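Local coordinates for alanine glyoxylate transaminase (Thermococcus litoralis, PDB 2ZC0), which probably transfers the amino group of alanine to glyoxylate, using pyridoxal 5'-phosphate as its cofactor, at residues F253-I258 / I282-A287; I178-T183 / L209-D214; V360-G365 / N376-N381. All blocks are in the same frame, centred on the assembly; numbering follows the deposited sequence.

Contact 1: residues F253-I258 / I282-A287. With PMP (4'-deoxy-4'-aminopyridoxal-5'-phosphate), chain F.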
loop_
_atom_site.group_PDB
_atom_site.type_symbol
_atom_site.label_atom_id
_atom_site.label_comp_id
_atom_site.label_asym_id
_atom_site.label_seq_id
_atom_site.Cartn_x
_atom_site.Cartn_y
_atom_site.Cartn_z
ATOM N N PHE A 253 21.662 -1.322 25.114
ATOM C CA PHE A 253 21.338 0.065 25.443
ATOM C C PHE A 253 20.410 0.676 24.382
ATOM O O PHE A 253 19.701 1.647 24.641
ATOM C CB PHE A 253 22.626 0.911 25.584
ATOM C CG PHE A 253 23.397 0.645 26.860
ATOM C CD1 PHE A 253 22.908 1.081 28.092
ATOM C CD2 PHE A 253 24.588 -0.082 26.835
ATOM C CE1 PHE A 253 23.590 0.793 29.285
ATOM C CE2 PHE A 253 25.280 -0.376 28.022
ATOM C CZ PHE A 253 24.776 0.062 29.251
ATOM N N ARG A 254 20.417 0.100 23.186
ATOM C CA ARG A 254 19.554 0.582 22.111
ATOM C C ARG A 254 19.904 2.027 21.745
ATOM O O ARG A 254 19.036 2.892 21.758
ATOM C CB ARG A 254 18.064 0.517 22.542
ATOM C CG ARG A 254 17.557 -0.837 23.091
ATOM C CD ARG A 254 17.402 -1.874 21.984
ATOM N NE ARG A 254 18.703 -2.224 21.456
ATOM C CZ ARG A 254 18.993 -2.403 20.173
ATOM N NH1 ARG A 254 20.244 -2.712 19.842
ATOM N NH2 ARG A 254 18.059 -2.286 19.231
ATOM N N ILE A 255 21.174 2.286 21.442
ATOM C CA ILE A 255 21.624 3.625 21.054
ATOM C C ILE A 255 22.254 3.565 19.664
ATOM O O ILE A 255 23.375 3.075 19.487
ATOM C CB ILE A 255 22.660 4.222 22.044
ATOM C CG1 ILE A 255 21.975 4.629 23.355
ATOM C CG2 ILE A 255 23.308 5.478 21.432
ATOM C CD1 ILE A 255 20.918 5.726 23.197
ATOM N N GLY A 256 21.502 4.052 18.682
ATOM C CA GLY A 256 21.960 4.056 17.310
ATOM C C GLY A 256 21.653 5.398 16.677
ATOM O O GLY A 256 21.144 6.307 17.343
ATOM N N TRP A 257 21.939 5.533 15.390
ATOM C CA TRP A 257 21.698 6.803 14.740
ATOM C C TRP A 257 21.542 6.734 13.231
ATOM O O TRP A 257 21.900 5.748 12.584
ATOM C CB TRP A 257 22.820 7.797 15.093
ATOM C CG TRP A 257 24.204 7.313 14.712
ATOM C CD1 TRP A 257 24.768 7.326 13.465
ATOM C CD2 TRP A 257 25.157 6.663 15.568
ATOM N NE1 TRP A 257 26.005 6.724 13.491
ATOM C CE2 TRP A 257 26.269 6.307 14.767
ATOM C CE3 TRP A 257 25.176 6.343 16.930
ATOM C CZ2 TRP A 257 27.390 5.641 15.285
ATOM C CZ3 TRP A 257 26.288 5.679 17.448
ATOM C CH2 TRP A 257 27.384 5.335 16.625
ATOM N N ILE A 258 20.960 7.797 12.694
ATOM C CA ILE A 258 20.775 7.957 11.278
ATOM C C ILE A 258 21.550 9.218 10.934
ATOM O O ILE A 258 21.648 10.143 11.744
ATOM C CB ILE A 258 19.301 8.221 10.910
ATOM C CG1 ILE A 258 18.481 6.943 11.013
ATOM C CG2 ILE A 258 19.208 8.787 9.502
ATOM C CD1 ILE A 258 17.028 7.135 10.659
ATOM N N ILE A 282 18.376 7.304 29.744
ATOM C CA ILE A 282 19.516 6.771 30.472
ATOM C C ILE A 282 20.616 6.311 29.526
ATOM O O ILE A 282 21.787 6.578 29.763
ATOM C CB ILE A 282 19.144 5.570 31.349
ATOM C CG1 ILE A 282 18.440 4.519 30.504
ATOM C CG2 ILE A 282 18.295 6.026 32.524
ATOM C CD1 ILE A 282 18.117 3.280 31.270
ATOM N N SER A 283 20.248 5.626 28.450
ATOM C CA SER A 283 21.249 5.144 27.511
ATOM C C SER A 283 21.939 6.303 26.815
ATOM O O SER A 283 23.136 6.238 26.519
ATOM C CB SER A 283 20.613 4.232 26.468
ATOM O OG SER A 283 19.934 3.151 27.081
ATOM N N GLN A 284 21.190 7.366 26.555
ATOM C CA GLN A 284 21.766 8.518 25.877
ATOM C C GLN A 284 22.769 9.225 26.792
ATOM O O GLN A 284 23.880 9.550 26.379
ATOM C CB GLN A 284 20.666 9.496 25.440
ATOM C CG GLN A 284 19.713 8.971 24.357
ATOM C CD GLN A 284 18.796 10.061 23.837
ATOM O OE1 GLN A 284 17.562 9.954 23.918
ATOM N NE2 GLN A 284 19.392 11.126 23.300
ATOM N N TYR A 285 22.375 9.455 28.038
ATOM C CA TYR A 285 23.248 10.121 28.990
ATOM C C TYR A 285 24.468 9.260 29.327
ATOM O O TYR A 285 25.584 9.772 29.422
ATOM C CB TYR A 285 22.454 10.505 30.245
ATOM C CG TYR A 285 21.755 11.839 30.092
ATOM C CD1 TYR A 285 22.493 13.011 29.967
ATOM C CD2 TYR A 285 20.362 11.927 30.023
ATOM C CE1 TYR A 285 21.876 14.240 29.774
ATOM C CE2 TYR A 285 19.728 13.157 29.828
ATOM C CZ TYR A 285 20.499 14.309 29.702
ATOM O OH TYR A 285 19.904 15.534 29.483
ATOM N N ILE A 286 24.257 7.955 29.481
ATOM C CA ILE A 286 25.361 7.044 29.758
ATOM C C ILE A 286 26.381 7.159 28.620
ATOM O O ILE A 286 27.591 7.219 28.857
ATOM C CB ILE A 286 24.891 5.574 29.848
ATOM C CG1 ILE A 286 24.125 5.327 31.150
ATOM C CG2 ILE A 286 26.095 4.634 29.781
ATOM C CD1 ILE A 286 23.723 3.871 31.339
ATOM N N ALA A 287 25.879 7.182 27.387
ATOM C CA ALA A 287 26.714 7.287 26.188
ATOM C C ALA A 287 27.393 8.648 26.088
ATOM O O ALA A 287 28.500 8.763 25.557
ATOM C CB ALA A 287 25.863 7.045 24.933
HETATM N N1 PMP F . 23.400 -3.750 11.468
HETATM C C2 PMP F . 24.068 -4.926 11.462
HETATM C C2A PMP F . 24.815 -5.289 10.177
HETATM C C3 PMP F . 24.079 -5.776 12.601
HETATM O O3 PMP F . 24.773 -6.977 12.556
HETATM C C4 PMP F . 23.350 -5.369 13.780
HETATM C C4A PMP F . 23.368 -6.294 15.012
HETATM N N4A PMP F . 22.044 -6.791 15.385
HETATM C C5 PMP F . 22.605 -4.019 13.729
HETATM C C6 PMP F . 22.666 -3.254 12.540
HETATM C C5A PMP F . 21.795 -3.467 14.917
HETATM O O4P PMP F . 22.492 -3.253 15.751
HETATM P P PMP F . 21.686 -2.579 17.050
HETATM O O1P PMP F . 22.064 -0.776 17.497
HETATM O O2P PMP F . 22.226 -3.627 18.554
HETATM O O3P PMP F . 19.880 -2.691 16.909
#
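Phe253 and Ile255 pack against the helix 281-292 through Ser283, Gln284 and Ile286, in the large domain of a fold type I, class I aminotransferase. The chain here leads into strand 256-259 of the central sheet, and the contact joins the run-in to that strand to a helix whose Ile282 and Ser283 also meet the second subunit. One polar bond crosses it: Ser283 OG donates to Phe253 O at 2.9 Å. The C=O...OG angle of 123°, with OG in the carbonyl plane, places the hydroxyl on a lone pair of the oxygen.

The Phe253 side chain can be followed outward from this bond. Phe253 CB lies 3.8 Å from Ser283 OG. At CG the chain turns beside the backbone N and anti to the carbonyl carbon (chi1 -74°), which swings the ring clear of the carbonyl that Ser283 uses. Phe253 CD1 is again 3.8 Å from Ser283 OG, which sits at the ring edge, near its plane. Further out, Phe253 CE1 meets Ile286 CD1 at 3.7 Å, the two side chains crossing at about a right angle. Leu54 of helix 51-64 and Val69 of the second subunit also touch this phenylalanine.

Ile255 presses on the same serine from its methylene side. Ile255 CG1 stands 3.4 Å from Ser283 CB, closer than usual for two carbons and therefore a tight spot, while Ile255 CD1 reaches Gln284 CG at 3.7 Å.

Between these two hydrophobic residues, Arg254 leads off from the helix toward the cofactor phosphate. Bends at chi2 and chi3 turn its guanidinium edge-on to the phosphorus. NH1 is held by Thr251 O, and NH2 also reaches Asp276 O of the second subunit. Arg254 NH2 donates to PMP O3P at 3.0 Å, with an N-H...O angle of 145°.

Contact 2: residues I178-T183 / L209-D214. With PMP (4'-deoxy-4'-aminopyridoxal-5'-phosphate), chain F.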
loop_
_atom_site.group_PDB
_atom_site.type_symbol
_atom_site.label_atom_id
_atom_site.label_comp_id
_atom_site.label_asym_id
_atom_site.label_seq_id
_atom_site.Cartn_x
_atom_site.Cartn_y
_atom_site.Cartn_z
ATOM N N ILE A 178 20.338 0.973 -2.204
ATOM C CA ILE A 178 21.322 -0.080 -2.099
ATOM C C ILE A 178 21.722 -0.055 -0.637
ATOM O O ILE A 178 22.155 0.976 -0.145
ATOM C CB ILE A 178 22.578 0.208 -2.932
ATOM C CG1 ILE A 178 22.277 0.068 -4.419
ATOM C CG2 ILE A 178 23.699 -0.734 -2.496
ATOM C CD1 ILE A 178 23.481 0.387 -5.296
ATOM N N TYR A 179 21.519 -1.175 0.050
ATOM C CA TYR A 179 21.877 -1.331 1.453
ATOM C C TYR A 179 23.178 -2.139 1.465
ATOM O O TYR A 179 23.251 -3.219 0.856
ATOM C CB TYR A 179 20.784 -2.098 2.201
ATOM C CG TYR A 179 21.161 -2.597 3.591
ATOM C CD1 TYR A 179 21.349 -3.957 3.832
ATOM C CD2 TYR A 179 21.330 -1.719 4.662
ATOM C CE1 TYR A 179 21.701 -4.432 5.096
ATOM C CE2 TYR A 179 21.684 -2.190 5.947
ATOM C CZ TYR A 179 21.866 -3.553 6.139
ATOM O OH TYR A 179 22.229 -4.046 7.382
ATOM N N THR A 180 24.192 -1.612 2.153
ATOM C CA THR A 180 25.484 -2.274 2.237
ATOM C C THR A 180 26.125 -2.156 3.620
ATOM O O THR A 180 25.920 -1.174 4.333
ATOM C CB THR A 180 26.463 -1.695 1.173
ATOM O OG1 THR A 180 27.781 -2.222 1.382
ATOM C CG2 THR A 180 26.515 -0.178 1.273
ATOM N N ILE A 181 26.891 -3.181 3.984
ATOM C CA ILE A 181 27.615 -3.249 5.254
ATOM C C ILE A 181 29.084 -3.415 4.827
ATOM O O ILE A 181 29.632 -4.520 4.848
ATOM C CB ILE A 181 27.190 -4.499 6.062
ATOM C CG1 ILE A 181 25.655 -4.607 6.082
ATOM C CG2 ILE A 181 27.771 -4.428 7.476
ATOM C CD1 ILE A 181 25.107 -5.905 6.667
ATOM N N PRO A 182 29.736 -2.311 4.421
ATOM C CA PRO A 182 31.137 -2.322 3.972
ATOM C C PRO A 182 32.175 -2.955 4.904
ATOM O O PRO A 182 33.005 -3.739 4.452
ATOM C CB PRO A 182 31.423 -0.839 3.702
ATOM C CG PRO A 182 30.054 -0.286 3.347
ATOM C CD PRO A 182 29.190 -0.941 4.389
ATOM N N THR A 183 32.127 -2.632 6.192
ATOM C CA THR A 183 33.113 -3.167 7.127
ATOM C C THR A 183 32.624 -4.227 8.122
ATOM O O THR A 183 31.633 -4.016 8.851
ATOM C CB THR A 183 33.773 -2.028 7.922
ATOM O OG1 THR A 183 34.350 -1.085 7.014
ATOM C CG2 THR A 183 34.864 -2.570 8.827
ATOM N N LEU A 209 21.188 6.600 -7.564
ATOM C CA LEU A 209 20.637 5.746 -6.526
ATOM C C LEU A 209 21.131 6.246 -5.173
ATOM O O LEU A 209 22.101 6.996 -5.088
ATOM C CB LEU A 209 21.088 4.290 -6.754
ATOM C CG LEU A 209 20.604 3.594 -8.040
ATOM C CD1 LEU A 209 21.349 2.283 -8.277
ATOM C CD2 LEU A 209 19.120 3.336 -7.924
ATOM N N LEU A 210 20.439 5.849 -4.115
ATOM C CA LEU A 210 20.828 6.228 -2.764
ATOM C C LEU A 210 21.468 4.990 -2.170
ATOM O O LEU A 210 21.153 3.870 -2.578
ATOM C CB LEU A 210 19.593 6.640 -1.955
ATOM C CG LEU A 210 19.408 8.127 -1.599
ATOM C CD1 LEU A 210 19.803 9.041 -2.745
ATOM C CD2 LEU A 210 17.968 8.336 -1.212
ATOM N N ILE A 211 22.380 5.189 -1.226
ATOM C CA ILE A 211 23.083 4.092 -0.566
ATOM C C ILE A 211 22.941 4.237 0.927
ATOM O O ILE A 211 23.266 5.282 1.469
ATOM C CB ILE A 211 24.623 4.138 -0.876
ATOM C CG1 ILE A 211 24.887 3.835 -2.343
ATOM C CG2 ILE A 211 25.375 3.181 0.039
ATOM C CD1 ILE A 211 26.330 4.154 -2.772
ATOM N N ILE A 212 22.451 3.193 1.583
ATOM C CA ILE A 212 22.322 3.189 3.040
ATOM C C ILE A 212 23.506 2.361 3.538
ATOM O O ILE A 212 23.538 1.147 3.338
ATOM C CB ILE A 212 21.038 2.484 3.513
ATOM C CG1 ILE A 212 19.797 3.243 3.021
ATOM C CG2 ILE A 212 21.067 2.352 5.014
ATOM C CD1 ILE A 212 18.503 2.635 3.509
ATOM N N GLU A 213 24.465 3.024 4.179
ATOM C CA GLU A 213 25.676 2.392 4.696
ATOM C C GLU A 213 25.550 1.996 6.165
ATOM O O GLU A 213 25.391 2.852 7.035
ATOM C CB GLU A 213 26.876 3.353 4.509
ATOM C CG GLU A 213 28.217 2.890 5.109
ATOM C CD GLU A 213 29.417 3.765 4.692
ATOM O OE1 GLU A 213 30.544 3.228 4.628
ATOM O OE2 GLU A 213 29.243 4.975 4.441
ATOM N N ASP A 214 25.649 0.696 6.431
ATOM C CA ASP A 214 25.558 0.168 7.786
ATOM C C ASP A 214 26.967 0.137 8.381
ATOM O O ASP A 214 27.820 -0.611 7.923
ATOM C CB ASP A 214 24.947 -1.230 7.732
ATOM C CG ASP A 214 24.477 -1.723 9.079
ATOM O OD1 ASP A 214 23.485 -2.471 9.098
ATOM O OD2 ASP A 214 25.091 -1.397 10.108
HETATM N N1 PMP F . 23.400 -3.750 11.468
HETATM C C2 PMP F . 24.068 -4.926 11.462
HETATM C C2A PMP F . 24.815 -5.289 10.177
HETATM C C3 PMP F . 24.079 -5.776 12.601
HETATM O O3 PMP F . 24.773 -6.977 12.556
HETATM C C4 PMP F . 23.350 -5.369 13.780
HETATM C C4A PMP F . 23.368 -6.294 15.012
HETATM N N4A PMP F . 22.044 -6.791 15.385
HETATM C C5 PMP F . 22.605 -4.019 13.729
HETATM C C6 PMP F . 22.666 -3.254 12.540
HETATM C C5A PMP F . 21.795 -3.467 14.917
HETATM O O4P PMP F . 22.492 -3.253 15.751
HETATM P P PMP F . 21.686 -2.579 17.050
HETATM O O1P PMP F . 22.064 -0.776 17.497
HETATM O O2P PMP F . 22.226 -3.627 18.554
HETATM O O3P PMP F . 19.880 -2.691 16.909
HETATM O O HOH W 1 30.522 -0.493 7.634
HETATM O O HOH W 2 29.549 -2.251 9.782
#
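Residues 178-180 and 210-214 run as neighbouring parallel strands, 4.7 Å apart at closest and 18° from alignment, with Ile178, Tyr179 and Thr180 paired to Ile211, Ile212 and Glu213. They are the two strands of a beta-alpha-beta unit whose helix is 194-207. In the backbone ladder between them Asp214 N donates to Thr180 O at 2.8 Å (175° at the hydrogen), whereas the bond from Ile178 N to Leu210 O is weak.

Side chains sort by face. On one, Thr180 CG2 meets Ile211 CG2 at 3.8 Å, and Leu200 of the crossover helix covers Ile178 and Ile211; Thr180 OG1 itself bonds Glu128. On the other, Tyr179 CD2 lies 4.1 Å from Ile212 CG2, and Leu111 of helix 106-118 packs on both residues.

Beyond the ladder the strand ends open onto the cofactor. Ile181 CG1 runs alongside Asp214 CB, and Ile181 CD1 comes 3.6 Å from the methyl carbon C2A of PMP. With CG anti to the backbone N (chi1 -165°), Asp214 extends its carboxylate toward the pyridine ring, where Ala216 N holds OD2. Tyr179 OH donates to the anti lone pair of Asp214 OD1 at 2.6 Å, a second-shell bond that positions the oxygen lying 2.7 Å from PMP N1.

Contact 3: residues V360-G365 / N376-N381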
loop_
_atom_site.group_PDB
_atom_site.type_symbol
_atom_site.label_atom_id
_atom_site.label_comp_id
_atom_site.label_asym_id
_atom_site.label_seq_id
_atom_site.Cartn_x
_atom_site.Cartn_y
_atom_site.Cartn_z
ATOM N N VAL A 360 26.615 -26.893 21.523
ATOM C CA VAL A 360 27.219 -25.660 21.025
ATOM C C VAL A 360 26.217 -25.014 20.072
ATOM O O VAL A 360 25.670 -25.686 19.192
ATOM C CB VAL A 360 28.540 -25.923 20.255
ATOM C CG1 VAL A 360 29.134 -24.607 19.763
ATOM C CG2 VAL A 360 29.540 -26.632 21.154
ATOM N N VAL A 361 25.981 -23.716 20.243
ATOM C CA VAL A 361 25.024 -23.007 19.400
ATOM C C VAL A 361 25.646 -22.149 18.299
ATOM O O VAL A 361 26.530 -21.342 18.561
ATOM C CB VAL A 361 24.119 -22.069 20.242
ATOM C CG1 VAL A 361 23.033 -21.504 19.374
ATOM C CG2 VAL A 361 23.534 -22.818 21.429
ATOM N N VAL A 362 25.157 -22.323 17.075
ATOM C CA VAL A 362 25.623 -21.557 15.922
ATOM C C VAL A 362 24.377 -21.124 15.136
ATOM O O VAL A 362 23.269 -21.557 15.460
ATOM C CB VAL A 362 26.526 -22.414 14.990
ATOM C CG1 VAL A 362 27.778 -22.885 15.736
ATOM C CG2 VAL A 362 25.740 -23.599 14.474
ATOM N N VAL A 363 24.552 -20.286 14.110
ATOM C CA VAL A 363 23.420 -19.824 13.291
ATOM C C VAL A 363 23.448 -20.408 11.867
ATOM O O VAL A 363 24.435 -20.264 11.156
ATOM C CB VAL A 363 23.388 -18.267 13.185
ATOM C CG1 VAL A 363 22.200 -17.835 12.361
ATOM C CG2 VAL A 363 23.314 -17.643 14.568
ATOM N N PRO A 364 22.343 -21.040 11.436
ATOM C CA PRO A 364 22.081 -21.692 10.143
ATOM C C PRO A 364 22.658 -21.113 8.840
ATOM O O PRO A 364 22.830 -21.855 7.857
ATOM C CB PRO A 364 20.558 -21.783 10.114
ATOM C CG PRO A 364 20.239 -22.069 11.546
ATOM C CD PRO A 364 21.145 -21.112 12.298
ATOM N N GLY A 365 22.932 -19.810 8.797
ATOM C CA GLY A 365 23.524 -19.221 7.595
ATOM C C GLY A 365 22.620 -19.003 6.390
ATOM O O GLY A 365 22.518 -17.895 5.855
ATOM N N ASN A 376 24.717 -24.563 2.828
ATOM C CA ASN A 376 25.762 -25.150 3.658
ATOM C C ASN A 376 26.471 -24.145 4.556
ATOM O O ASN A 376 27.468 -24.474 5.201
ATOM C CB ASN A 376 26.794 -25.841 2.758
ATOM C CG ASN A 376 27.476 -24.877 1.788
ATOM O OD1 ASN A 376 26.810 -24.125 1.067
ATOM N ND2 ASN A 376 28.809 -24.904 1.762
ATOM N N ALA A 377 25.961 -22.921 4.610
ATOM C CA ALA A 377 26.591 -21.896 5.425
ATOM C C ALA A 377 26.251 -21.996 6.905
ATOM O O ALA A 377 25.177 -22.455 7.282
ATOM C CB ALA A 377 26.216 -20.519 4.901
ATOM N N ILE A 378 27.187 -21.571 7.742
ATOM C CA ILE A 378 26.991 -21.559 9.184
ATOM C C ILE A 378 27.718 -20.330 9.716
ATOM O O ILE A 378 28.927 -20.182 9.522
ATOM C CB ILE A 378 27.570 -22.827 9.877
ATOM C CG1 ILE A 378 26.558 -23.981 9.823
ATOM C CG2 ILE A 378 27.900 -22.522 11.332
ATOM C CD1 ILE A 378 26.448 -24.659 8.479
ATOM N N ARG A 379 26.992 -19.437 10.375
ATOM C CA ARG A 379 27.632 -18.247 10.910
ATOM C C ARG A 379 28.142 -18.511 12.317
ATOM O O ARG A 379 27.443 -19.102 13.149
ATOM C CB ARG A 379 26.651 -17.084 10.917
ATOM C CG ARG A 379 27.299 -15.731 11.075
ATOM C CD ARG A 379 26.233 -14.701 11.354
ATOM N NE ARG A 379 25.774 -14.841 12.727
ATOM C CZ ARG A 379 24.826 -14.099 13.285
ATOM N NH1 ARG A 379 24.218 -13.154 12.579
ATOM N NH2 ARG A 379 24.520 -14.282 14.562
ATOM N N LEU A 380 29.367 -18.076 12.577
ATOM C CA LEU A 380 29.994 -18.265 13.874
ATOM C C LEU A 380 30.403 -16.928 14.447
ATOM O O LEU A 380 30.995 -16.098 13.752
ATOM C CB LEU A 380 31.252 -19.133 13.743
ATOM C CG LEU A 380 31.136 -20.497 13.067
ATOM C CD1 LEU A 380 32.524 -21.152 13.007
ATOM C CD2 LEU A 380 30.156 -21.364 13.858
ATOM N N ASN A 381 30.111 -16.732 15.723
ATOM C CA ASN A 381 30.445 -15.494 16.396
ATOM C C ASN A 381 31.587 -15.700 17.391
ATOM O O ASN A 381 31.611 -16.711 18.086
ATOM C CB ASN A 381 29.211 -14.975 17.134
ATOM C CG ASN A 381 29.558 -13.938 18.147
ATOM O OD1 ASN A 381 29.572 -14.210 19.355
ATOM N ND2 ASN A 381 29.872 -12.741 17.674
#
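Val363 and Arg379 form a single antiparallel, hydrogen-bonded pair. Arg379 N donates to Val363 O at 2.8 Å, and the return bond from Val363 N to Arg379 O is longer, 3.3 Å, but straight at 172°. Their side chains lie side by side and point the same way: Val363 CG2 is 3.6 Å from Arg379 NH2, and Val363 CB sits over one face of the guanidinium. A bend at chi3 (75°) in an otherwise extended chain folds the arginine's tip over the valine.

On the other side of the pair, Val362 CG1 presses on Leu380 CD2 at 3.4 Å, a tight contact, and Val362 CB lies 3.9 Å from Ile378 CG2. This is the small domain of the class I aminotransferase fold, where strand 377-381 also pairs with 336-340. Ala351 and Leu354 of helix 347-357 cover Val362.

Further out, two polar partners fix the guanidinium: Ala40 O takes NH2, and Asn186 OD1, from the cofactor pocket, takes NH1. The nearest atoms of the Arg379 side chain and PMP are about 6 Å apart, consistent with the place of the arginine that receives the substrate carboxylate in relatives of this class.

Overall arrangement
Along the chain the order is contact 2, contact 1, contact 3, each closing before the next opens. Contacts 1 and 2 share the mixed central sheet of the large domain: strand 239-244 separates 210-214 from 256-259, and the two centres are about 22 Å apart. Both touch the same PMP, contact 2 beside its pyridine ring and contact 1 at its phosphate. Contact 3 belongs to the small domain, its centre about 29 Å from that of contact 1 and about 24 Å from that of contact 2, and shares no sheet with either. It still reaches toward that cofactor through Arg379, so the site is framed by both domains; contacts 1 and 2 also meet the second subunit, contact 3 no other chain.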